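Local coordinates for AcrH (Aeromonas hydrophila, PDB 3WXX), which probably acts as a type III secretion chaperone that holds the translocator protein AopB, and can bind magnesium, at residues G12-M17 with D56-R61; D24-L29 with Q50-L55; R77-S82 with A101-Q106. The protein carries 1 engineered substitution. One frame throughout, in Å; residues are numbered along the deposited sequence.

Interaction 1: residues G12-M17 with D56-R61; sequences GGTLAM and DHYEAR
Thr14, its methyl beside Asp56 and Tyr58, has its hydroxyl gripped from two directions. OG1 accepts from the backbone N of Met17 (a selenomethionine) at 3.2 Å in a nearly straight bond (176°), which makes Thr14 the N-cap of helix 15-18, and it also gives a weak bond to the carbonyl of Leu55. With OG1 lodged between its own backbone N and carbonyl carbon (chi1 79°), the other branch faces the second segment: CG2 comes up at the edge of the Tyr58 ring, 3.9 Å from CD2, and reaches Asp56 OD1 at 4.0 Å. That oxygen accepts from Tyr58 N at 3.0 Å, on its anti side, closing an Asx turn. The Tyr58 hydroxyl reaches Gly12 CA at 3.3 Å; Gly12 belongs to the Schellman motif that ends helix 3-11. His57 CD2 sits over one face of the Tyr58 ring, near its rim. Lys100 and Asn97 of the AopB chain bond the carbonyls of Tyr58 and Gly12. Gly13, Tyr58 and nearby Leu9 belong to a magnesium site seen in this protein, though no ion is bound here. The segments meet directly by van der Waals contact, while the backbone bond of Ala16 with Leu55, just before Asp56, helps hold them together.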
loop_
_atom_site.group_PDB
_atom_site.type_symbol
_atom_site.label_atom_id
_atom_site.label_comp_id
_atom_site.label_asym_id
_atom_site.label_seq_id
_atom_site.Cartn_x
_atom_site.Cartn_y
_atom_site.Cartn_z
ATOM N N GLY A 12 -14.138 0.824 6.921
ATOM C CA GLY A 12 -13.634 0.262 5.684
ATOM C C GLY A 12 -14.161 0.968 4.465
ATOM O O GLY A 12 -13.966 0.502 3.345
ATOM N N GLY A 13 -14.781 2.124 4.659
ATOM C CA GLY A 13 -15.056 2.965 3.529
ATOM C C GLY A 13 -13.777 3.514 2.889
ATOM O O GLY A 13 -12.699 3.624 3.537
ATOM N N THR A 14 -13.934 3.870 1.618
ATOM C CA THR A 14 -12.869 4.338 0.770
ATOM C C THR A 14 -13.193 5.679 0.177
ATOM O O THR A 14 -14.331 6.086 0.154
ATOM C CB THR A 14 -12.672 3.389 -0.386
ATOM O OG1 THR A 14 -13.676 3.646 -1.354
ATOM C CG2 THR A 14 -12.797 1.961 0.091
ATOM N N LEU A 15 -12.174 6.327 -0.352
ATOM C CA LEU A 15 -12.324 7.593 -1.061
ATOM C C LEU A 15 -13.225 7.482 -2.301
ATOM O O LEU A 15 -13.916 8.420 -2.646
ATOM C CB LEU A 15 -10.951 8.109 -1.493
ATOM C CG LEU A 15 -10.849 9.477 -2.138
ATOM C CD1 LEU A 15 -11.191 10.566 -1.165
ATOM C CD2 LEU A 15 -9.432 9.680 -2.636
ATOM N N ALA A 16 -13.227 6.339 -2.958
ATOM C CA ALA A 16 -14.086 6.160 -4.109
ATOM C C ALA A 16 -15.524 6.346 -3.657
ATOM O O ALA A 16 -16.270 7.140 -4.210
ATOM C CB ALA A 16 -13.898 4.767 -4.714
HETATM N N MSE A 17 -15.898 5.579 -2.655
HETATM C CA MSE A 17 -17.238 5.634 -2.106
HETATM C C MSE A 17 -17.623 7.046 -1.734
HETATM O O MSE A 17 -18.752 7.485 -1.959
HETATM C CB MSE A 17 -17.275 4.727 -0.878
HETATM C CG MSE A 17 -17.405 3.282 -1.308
HETATM SE SE MSE A 17 -17.182 2.204 0.314
HETATM C CE MSE A 17 -16.825 0.507 -0.627
ATOM N N ASP A 56 -9.229 3.309 -3.868
ATOM C CA ASP A 56 -9.669 2.133 -3.137
ATOM C C ASP A 56 -8.429 1.447 -2.536
ATOM O O ASP A 56 -7.704 0.758 -3.228
ATOM C CB ASP A 56 -10.456 1.197 -4.048
ATOM C CG ASP A 56 -11.020 -0.055 -3.323
ATOM O OD1 ASP A 56 -10.545 -0.462 -2.244
ATOM O OD2 ASP A 56 -11.935 -0.678 -3.897
ATOM N N HIS A 57 -8.225 1.608 -1.238
ATOM C CA HIS A 57 -6.988 1.203 -0.640
ATOM C C HIS A 57 -7.082 -0.202 -0.083
ATOM O O HIS A 57 -6.256 -0.607 0.753
ATOM C CB HIS A 57 -6.523 2.232 0.413
ATOM C CG HIS A 57 -7.433 2.370 1.606
ATOM N ND1 HIS A 57 -8.499 3.239 1.642
ATOM C CD2 HIS A 57 -7.397 1.789 2.827
ATOM C CE1 HIS A 57 -9.083 3.190 2.824
ATOM N NE2 HIS A 57 -8.423 2.329 3.570
ATOM N N TYR A 58 -8.098 -0.922 -0.551
ATOM C CA TYR A 58 -8.264 -2.362 -0.252
ATOM C C TYR A 58 -8.116 -3.288 -1.472
ATOM O O TYR A 58 -8.021 -4.472 -1.271
ATOM C CB TYR A 58 -9.580 -2.644 0.489
ATOM C CG TYR A 58 -9.752 -1.866 1.794
ATOM C CD1 TYR A 58 -9.190 -2.309 3.005
ATOM C CD2 TYR A 58 -10.501 -0.695 1.819
ATOM C CE1 TYR A 58 -9.359 -1.572 4.197
ATOM C CE2 TYR A 58 -10.690 0.032 2.977
ATOM C CZ TYR A 58 -10.121 -0.391 4.174
ATOM O OH TYR A 58 -10.345 0.415 5.277
ATOM N N GLU A 59 -8.018 -2.756 -2.698
ATOM C CA GLU A 59 -7.791 -3.585 -3.915
ATOM C C GLU A 59 -6.352 -4.035 -4.094
ATOM O O GLU A 59 -5.511 -3.244 -4.539
ATOM C CB GLU A 59 -8.089 -2.809 -5.198
ATOM C CG GLU A 59 -9.502 -2.851 -5.686
ATOM C CD GLU A 59 -9.991 -4.230 -5.973
ATOM O OE1 GLU A 59 -9.719 -4.720 -7.065
ATOM O OE2 GLU A 59 -10.674 -4.805 -5.114
ATOM N N ALA A 60 -6.065 -5.299 -3.810
ATOM C CA ALA A 60 -4.734 -5.829 -4.038
ATOM C C ALA A 60 -4.222 -5.564 -5.420
ATOM O O ALA A 60 -3.031 -5.326 -5.593
ATOM C CB ALA A 60 -4.710 -7.315 -3.777
ATOM N N ARG A 61 -5.069 -5.638 -6.440
ATOM C CA ARG A 61 -4.528 -5.559 -7.814
ATOM C C ARG A 61 -4.041 -4.157 -8.169
ATOM O O ARG A 61 -3.056 -4.019 -8.892
ATOM C CB ARG A 61 -5.497 -6.111 -8.836
ATOM C CG ARG A 61 -6.574 -5.161 -9.261
ATOM C CD ARG A 61 -7.710 -5.867 -9.972
ATOM N NE ARG A 61 -8.940 -5.113 -9.720
ATOM C CZ ARG A 61 -9.700 -4.507 -10.624
ATOM N NH1 ARG A 61 -9.426 -4.584 -11.921
ATOM N NH2 ARG A 61 -10.761 -3.830 -10.215
#

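Interaction 2: residues D24-L29 with Q50-L55; sequences DTLEQL and QALCVL
Leu29 and Leu52 form the closely packed half of this contact, running alongside each other head to tail between two nearly antiparallel helical segments (153° between their directions). CD2 of Leu52 lies against the CB-CG-CD2 side of Leu29, 3.5 Å from its CD2 and equally near its CG. Leu29 turns its CG anti to the backbone N (chi1 -175°), and its CD2 then extends on to Leu55 CD1 at 4.0 Å, where the two side chains lie roughly perpendicular. One leucine of helix 23-38 is thus held between two of helix 42-55, three residues apart and so on the same face. Phe62 of helix 60-72 touches Leu52 as well.

Leu26, one turn earlier, is looser and partly exposed. It meets Leu55 through a single methyl, CD1 to CD1 at 3.9 Å; its carbonyl O is 3.9 Å from Leu52 CD2, and its CG stays 4.4 Å from that methyl. Beyond it Asp24 and Gln28 look out to solvent, and Glu27 turns off the contact to Arg61 and the backbone N of Met10 of the AopB chain.

With axes 10.8 Å apart, the helices of this pair, in a fold of the tetratricopeptide-repeat kind, are spaced mainly by leucines. Holding no cross-helix hydrogen bond, the contact probably owes its hold to the burial of branched hydrocarbon, with the charged side chains directed away from the leucine layer.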
loop_
_atom_site.group_PDB
_atom_site.type_symbol
_atom_site.label_atom_id
_atom_site.label_comp_id
_atom_site.label_asym_id
_atom_site.label_seq_id
_atom_site.Cartn_x
_atom_site.Cartn_y
_atom_site.Cartn_z
ATOM N N ASP A 24 -17.474 1.089 -12.477
ATOM C CA ASP A 24 -17.112 1.102 -13.871
ATOM C C ASP A 24 -16.192 2.258 -14.224
ATOM O O ASP A 24 -15.425 2.148 -15.184
ATOM C CB ASP A 24 -18.373 1.077 -14.757
ATOM C CG ASP A 24 -19.094 -0.283 -14.720
ATOM O OD1 ASP A 24 -18.443 -1.320 -14.977
ATOM O OD2 ASP A 24 -20.310 -0.319 -14.440
ATOM N N THR A 25 -16.255 3.377 -13.511
ATOM C CA THR A 25 -15.267 4.436 -13.779
ATOM C C THR A 25 -13.876 4.001 -13.292
ATOM O O THR A 25 -12.842 4.277 -13.932
ATOM C CB THR A 25 -15.622 5.776 -13.119
ATOM O OG1 THR A 25 -16.965 6.152 -13.450
ATOM C CG2 THR A 25 -14.678 6.861 -13.611
ATOM N N LEU A 26 -13.859 3.321 -12.150
ATOM C CA LEU A 26 -12.616 2.852 -11.547
ATOM C C LEU A 26 -11.985 1.810 -12.455
ATOM O O LEU A 26 -10.775 1.837 -12.714
ATOM C CB LEU A 26 -12.907 2.249 -10.186
ATOM C CG LEU A 26 -11.972 2.593 -9.041
ATOM C CD1 LEU A 26 -11.823 4.089 -8.835
ATOM C CD2 LEU A 26 -12.521 1.972 -7.780
ATOM N N GLU A 27 -12.826 0.925 -12.984
ATOM C CA GLU A 27 -12.363 -0.068 -13.946
ATOM C C GLU A 27 -11.794 0.521 -15.187
ATOM O O GLU A 27 -10.905 -0.074 -15.795
ATOM C CB GLU A 27 -13.460 -1.023 -14.328
ATOM C CG GLU A 27 -13.519 -2.206 -13.395
ATOM C CD GLU A 27 -12.313 -3.098 -13.557
ATOM O OE1 GLU A 27 -11.701 -3.107 -14.655
ATOM O OE2 GLU A 27 -12.011 -3.777 -12.573
ATOM N N GLN A 28 -12.331 1.653 -15.601
ATOM C CA GLN A 28 -11.812 2.340 -16.776
ATOM C C GLN A 28 -10.400 2.780 -16.502
ATOM O O GLN A 28 -9.488 2.511 -17.284
ATOM C CB GLN A 28 -12.678 3.544 -17.112
ATOM C CG GLN A 28 -13.806 3.211 -18.078
ATOM C CD GLN A 28 -14.910 4.262 -18.055
ATOM O OE1 GLN A 28 -14.643 5.467 -18.128
ATOM N NE2 GLN A 28 -16.154 3.812 -17.930
ATOM N N LEU A 29 -10.225 3.392 -15.344
ATOM C CA LEU A 29 -8.914 3.839 -14.921
ATOM C C LEU A 29 -7.921 2.680 -14.725
ATOM O O LEU A 29 -6.733 2.846 -15.005
ATOM C CB LEU A 29 -9.063 4.649 -13.647
ATOM C CG LEU A 29 -7.840 5.323 -13.082
ATOM C CD1 LEU A 29 -7.188 6.234 -14.092
ATOM C CD2 LEU A 29 -8.284 6.122 -11.871
ATOM N N GLN A 50 -1.042 4.888 -8.545
ATOM C CA GLN A 50 -1.058 5.657 -7.317
ATOM C C GLN A 50 -2.446 6.205 -7.031
ATOM O O GLN A 50 -2.837 6.311 -5.877
ATOM C CB GLN A 50 -0.087 6.818 -7.367
ATOM C CG GLN A 50 1.374 6.427 -7.335
ATOM C CD GLN A 50 2.264 7.650 -7.434
ATOM O OE1 GLN A 50 2.423 8.214 -8.498
ATOM N NE2 GLN A 50 2.784 8.101 -6.302
ATOM N N ALA A 51 -3.166 6.616 -8.068
ATOM C CA ALA A 51 -4.483 7.204 -7.876
ATOM C C ALA A 51 -5.430 6.134 -7.488
ATOM O O ALA A 51 -6.225 6.292 -6.567
ATOM C CB ALA A 51 -4.959 7.874 -9.150
ATOM N N LEU A 52 -5.366 5.023 -8.194
ATOM C CA LEU A 52 -6.245 3.889 -7.874
ATOM C C LEU A 52 -6.080 3.412 -6.405
ATOM O O LEU A 52 -7.069 3.203 -5.704
ATOM C CB LEU A 52 -5.956 2.730 -8.828
ATOM C CG LEU A 52 -6.299 2.972 -10.288
ATOM C CD1 LEU A 52 -5.715 1.915 -11.197
ATOM C CD2 LEU A 52 -7.787 3.007 -10.425
ATOM N N CYS A 53 -4.831 3.248 -5.966
ATOM C CA CYS A 53 -4.559 2.799 -4.634
ATOM C C CYS A 53 -5.125 3.728 -3.604
ATOM O O CYS A 53 -5.531 3.318 -2.532
ATOM C CB CYS A 53 -3.065 2.631 -4.419
ATOM S SG CYS A 53 -2.386 1.215 -5.273
ATOM N N VAL A 54 -5.139 5.004 -3.913
ATOM C CA VAL A 54 -5.735 5.999 -3.007
ATOM C C VAL A 54 -7.277 5.949 -3.075
ATOM O O VAL A 54 -7.930 6.115 -2.072
ATOM C CB VAL A 54 -5.187 7.402 -3.337
ATOM C CG1 VAL A 54 -6.058 8.479 -2.737
ATOM C CG2 VAL A 54 -3.755 7.543 -2.848
ATOM N N LEU A 55 -7.830 5.727 -4.263
ATOM C CA LEU A 55 -9.289 5.656 -4.455
ATOM C C LEU A 55 -9.909 4.444 -3.802
ATOM O O LEU A 55 -10.982 4.543 -3.229
ATOM C CB LEU A 55 -9.644 5.684 -5.949
ATOM C CG LEU A 55 -9.432 7.069 -6.571
ATOM C CD1 LEU A 55 -9.354 7.014 -8.077
ATOM C CD2 LEU A 55 -10.527 8.018 -6.125
#

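Interaction 3: residues R77-S82 with A101-Q106; sequences RLAIDS and AECLLQ
Ile80 overlaps two consecutive residues of the facing helix, Cys103 and Leu104. Its CG1 passes beside Cys103 CB at 3.7 Å, and the terminal CD1 runs on to the CD2 methyl of Leu104, 3.4 Å away, with Leu104 CG a little farther off. The isoleucine and the leucine are set nearly square to one another, so the end of one long branch lies against the CG-CD2 bond of the other. Leu104 leaves its backbone to one side of the neighbouring helix, yet a chi1 of -71°, which sets CG anti to the carbonyl carbon, brings its CD2 methyl to Ile80. Cys103 does aim at that helix, and its SG touches Ala79 CB at 4.0 Å, beside the isoleucine contact.

Helices 76-89 and 95-106 run nearly antiparallel here, at 153°, with axes only 9.0 Å apart, as in the helix-turn-helix pairs from which tetratricopeptide-repeat domains are stacked. Cys103, with Ala79 close by, allows this approach; the nearest alpha carbons are those of Ile80 and Cys103, 6.7 Å apart. Two further helices add to the packing: Arg70 of helix 60-72 touches Ala79, and Ala113 of helix 110-126 touches Leu104. At the margin the guanidinium of Arg77 approaches Leu104 CD2 obliquely, NH1 at 4.5 Å, while its charge is met by Glu109 in a salt bridge. Trp123 of the AopB chain packs on both Ile80 and Leu104, where the bound translocator reaches this helix pair.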
loop_
_atom_site.group_PDB
_atom_site.type_symbol
_atom_site.label_atom_id
_atom_site.label_comp_id
_atom_site.label_asym_id
_atom_site.label_seq_id
_atom_site.Cartn_x
_atom_site.Cartn_y
_atom_site.Cartn_z
ATOM N N ARG A 77 12.905 -1.326 -3.829
ATOM C CA ARG A 77 12.569 -1.214 -2.422
ATOM C C ARG A 77 11.112 -0.776 -2.275
ATOM O O ARG A 77 10.365 -1.296 -1.447
ATOM C CB ARG A 77 13.503 -0.187 -1.772
ATOM C CG ARG A 77 13.617 -0.165 -0.282
ATOM C CD ARG A 77 13.953 -1.516 0.332
ATOM N NE ARG A 77 15.389 -1.656 0.523
ATOM C CZ ARG A 77 15.964 -2.736 1.047
ATOM N NH1 ARG A 77 15.219 -3.784 1.412
ATOM N NH2 ARG A 77 17.289 -2.773 1.189
ATOM N N LEU A 78 10.741 0.233 -3.059
ATOM C CA LEU A 78 9.395 0.788 -3.038
ATOM C C LEU A 78 8.382 -0.198 -3.592
ATOM O O LEU A 78 7.236 -0.200 -3.191
ATOM C CB LEU A 78 9.336 2.074 -3.860
ATOM C CG LEU A 78 10.157 3.298 -3.403
ATOM C CD1 LEU A 78 9.671 4.584 -4.069
ATOM C CD2 LEU A 78 10.155 3.471 -1.889
ATOM N N ALA A 79 8.821 -1.038 -4.522
ATOM C CA ALA A 79 7.980 -2.092 -5.062
ATOM C C ALA A 79 7.650 -3.145 -4.014
ATOM O O ALA A 79 6.498 -3.586 -3.903
ATOM C CB ALA A 79 8.671 -2.722 -6.247
ATOM N N ILE A 80 8.654 -3.543 -3.222
ATOM C CA ILE A 80 8.429 -4.490 -2.104
ATOM C C ILE A 80 7.400 -3.978 -1.138
ATOM O O ILE A 80 6.558 -4.728 -0.669
ATOM C CB ILE A 80 9.702 -4.775 -1.339
ATOM C CG1 ILE A 80 10.693 -5.533 -2.224
ATOM C CG2 ILE A 80 9.412 -5.630 -0.143
ATOM C CD1 ILE A 80 12.147 -5.266 -1.933
ATOM N N ASP A 81 7.426 -2.674 -0.879
ATOM C CA ASP A 81 6.430 -2.045 0.006
ATOM C C ASP A 81 5.018 -2.244 -0.549
ATOM O O ASP A 81 4.128 -2.573 0.168
ATOM C CB ASP A 81 6.662 -0.530 0.123
ATOM C CG ASP A 81 7.916 -0.149 0.876
ATOM O OD1 ASP A 81 8.435 -0.903 1.747
ATOM O OD2 ASP A 81 8.352 0.982 0.594
ATOM N N SER A 82 4.818 -2.007 -1.837
ATOM C CA SER A 82 3.504 -2.175 -2.477
ATOM C C SER A 82 3.066 -3.657 -2.602
ATOM O O SER A 82 1.915 -4.019 -2.330
ATOM C CB SER A 82 3.526 -1.554 -3.878
ATOM O OG SER A 82 2.193 -1.430 -4.315
ATOM N N ALA A 101 10.169 -11.098 -4.038
ATOM C CA ALA A 101 11.415 -11.865 -3.934
ATOM C C ALA A 101 12.398 -11.456 -5.028
ATOM O O ALA A 101 13.571 -11.301 -4.775
ATOM C CB ALA A 101 11.127 -13.367 -3.993
ATOM N N GLU A 102 11.907 -11.307 -6.250
ATOM C CA GLU A 102 12.732 -10.877 -7.364
ATOM C C GLU A 102 13.385 -9.584 -7.009
ATOM O O GLU A 102 14.584 -9.425 -7.172
ATOM C CB GLU A 102 11.915 -10.638 -8.621
ATOM C CG GLU A 102 11.297 -11.876 -9.246
ATOM C CD GLU A 102 10.630 -11.562 -10.581
ATOM O OE1 GLU A 102 10.037 -10.459 -10.710
ATOM O OE2 GLU A 102 10.676 -12.435 -11.490
ATOM N N CYS A 103 12.579 -8.660 -6.515
ATOM C CA CYS A 103 13.069 -7.367 -6.065
ATOM C C CYS A 103 14.107 -7.525 -4.959
ATOM O O CYS A 103 15.189 -6.942 -5.020
ATOM C CB CYS A 103 11.894 -6.509 -5.609
ATOM S SG CYS A 103 10.849 -5.950 -6.982
ATOM N N LEU A 104 13.815 -8.350 -3.968
ATOM C CA LEU A 104 14.783 -8.613 -2.866
ATOM C C LEU A 104 16.110 -9.161 -3.339
ATOM O O LEU A 104 17.149 -8.712 -2.902
ATOM C CB LEU A 104 14.180 -9.523 -1.826
ATOM C CG LEU A 104 13.092 -8.809 -0.999
ATOM C CD1 LEU A 104 12.372 -9.788 -0.097
ATOM C CD2 LEU A 104 13.677 -7.682 -0.159
ATOM N N LEU A 105 16.066 -10.060 -4.316
ATOM C CA LEU A 105 17.272 -10.660 -4.894
ATOM C C LEU A 105 18.120 -9.628 -5.591
ATOM O O LEU A 105 19.328 -9.688 -5.516
ATOM C CB LEU A 105 16.906 -11.782 -5.897
ATOM C CG LEU A 105 18.079 -12.459 -6.644
ATOM C CD1 LEU A 105 19.062 -13.090 -5.666
ATOM C CD2 LEU A 105 17.528 -13.488 -7.589
ATOM N N GLN A 106 17.483 -8.717 -6.316
ATOM C CA GLN A 106 18.194 -7.644 -6.971
ATOM C C GLN A 106 18.907 -6.755 -5.964
ATOM O O GLN A 106 19.887 -6.124 -6.312
ATOM C CB GLN A 106 17.243 -6.800 -7.818
ATOM C CG GLN A 106 16.793 -7.532 -9.064
ATOM C CD GLN A 106 17.921 -7.767 -10.044
ATOM O OE1 GLN A 106 18.162 -8.907 -10.407
ATOM N NE2 GLN A 106 18.641 -6.711 -10.450
#

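How the interactions relate
Interactions 1 and 2 are neighbours, with centres 9 Å apart, and along the chain interaction 2 is nested inside the loop that interaction 1 closes. They are tied directly: Arg61 NH2 meets Glu27 OE2 in a salt bridge of 2.7 Å, and Leu15 packs on Val54. Helix 42-55 of interaction 2 leads through residues 56-59 of interaction 1 into helix 60-72, which is followed by helix 76-89 of interaction 3. That last contact comes later in series, about 23 Å between centres from each of the others and on the opposite side of the chain's centre. All three contacts lie within reach of AopB, consistent with a helical chaperone that meets its translocator along much of its length.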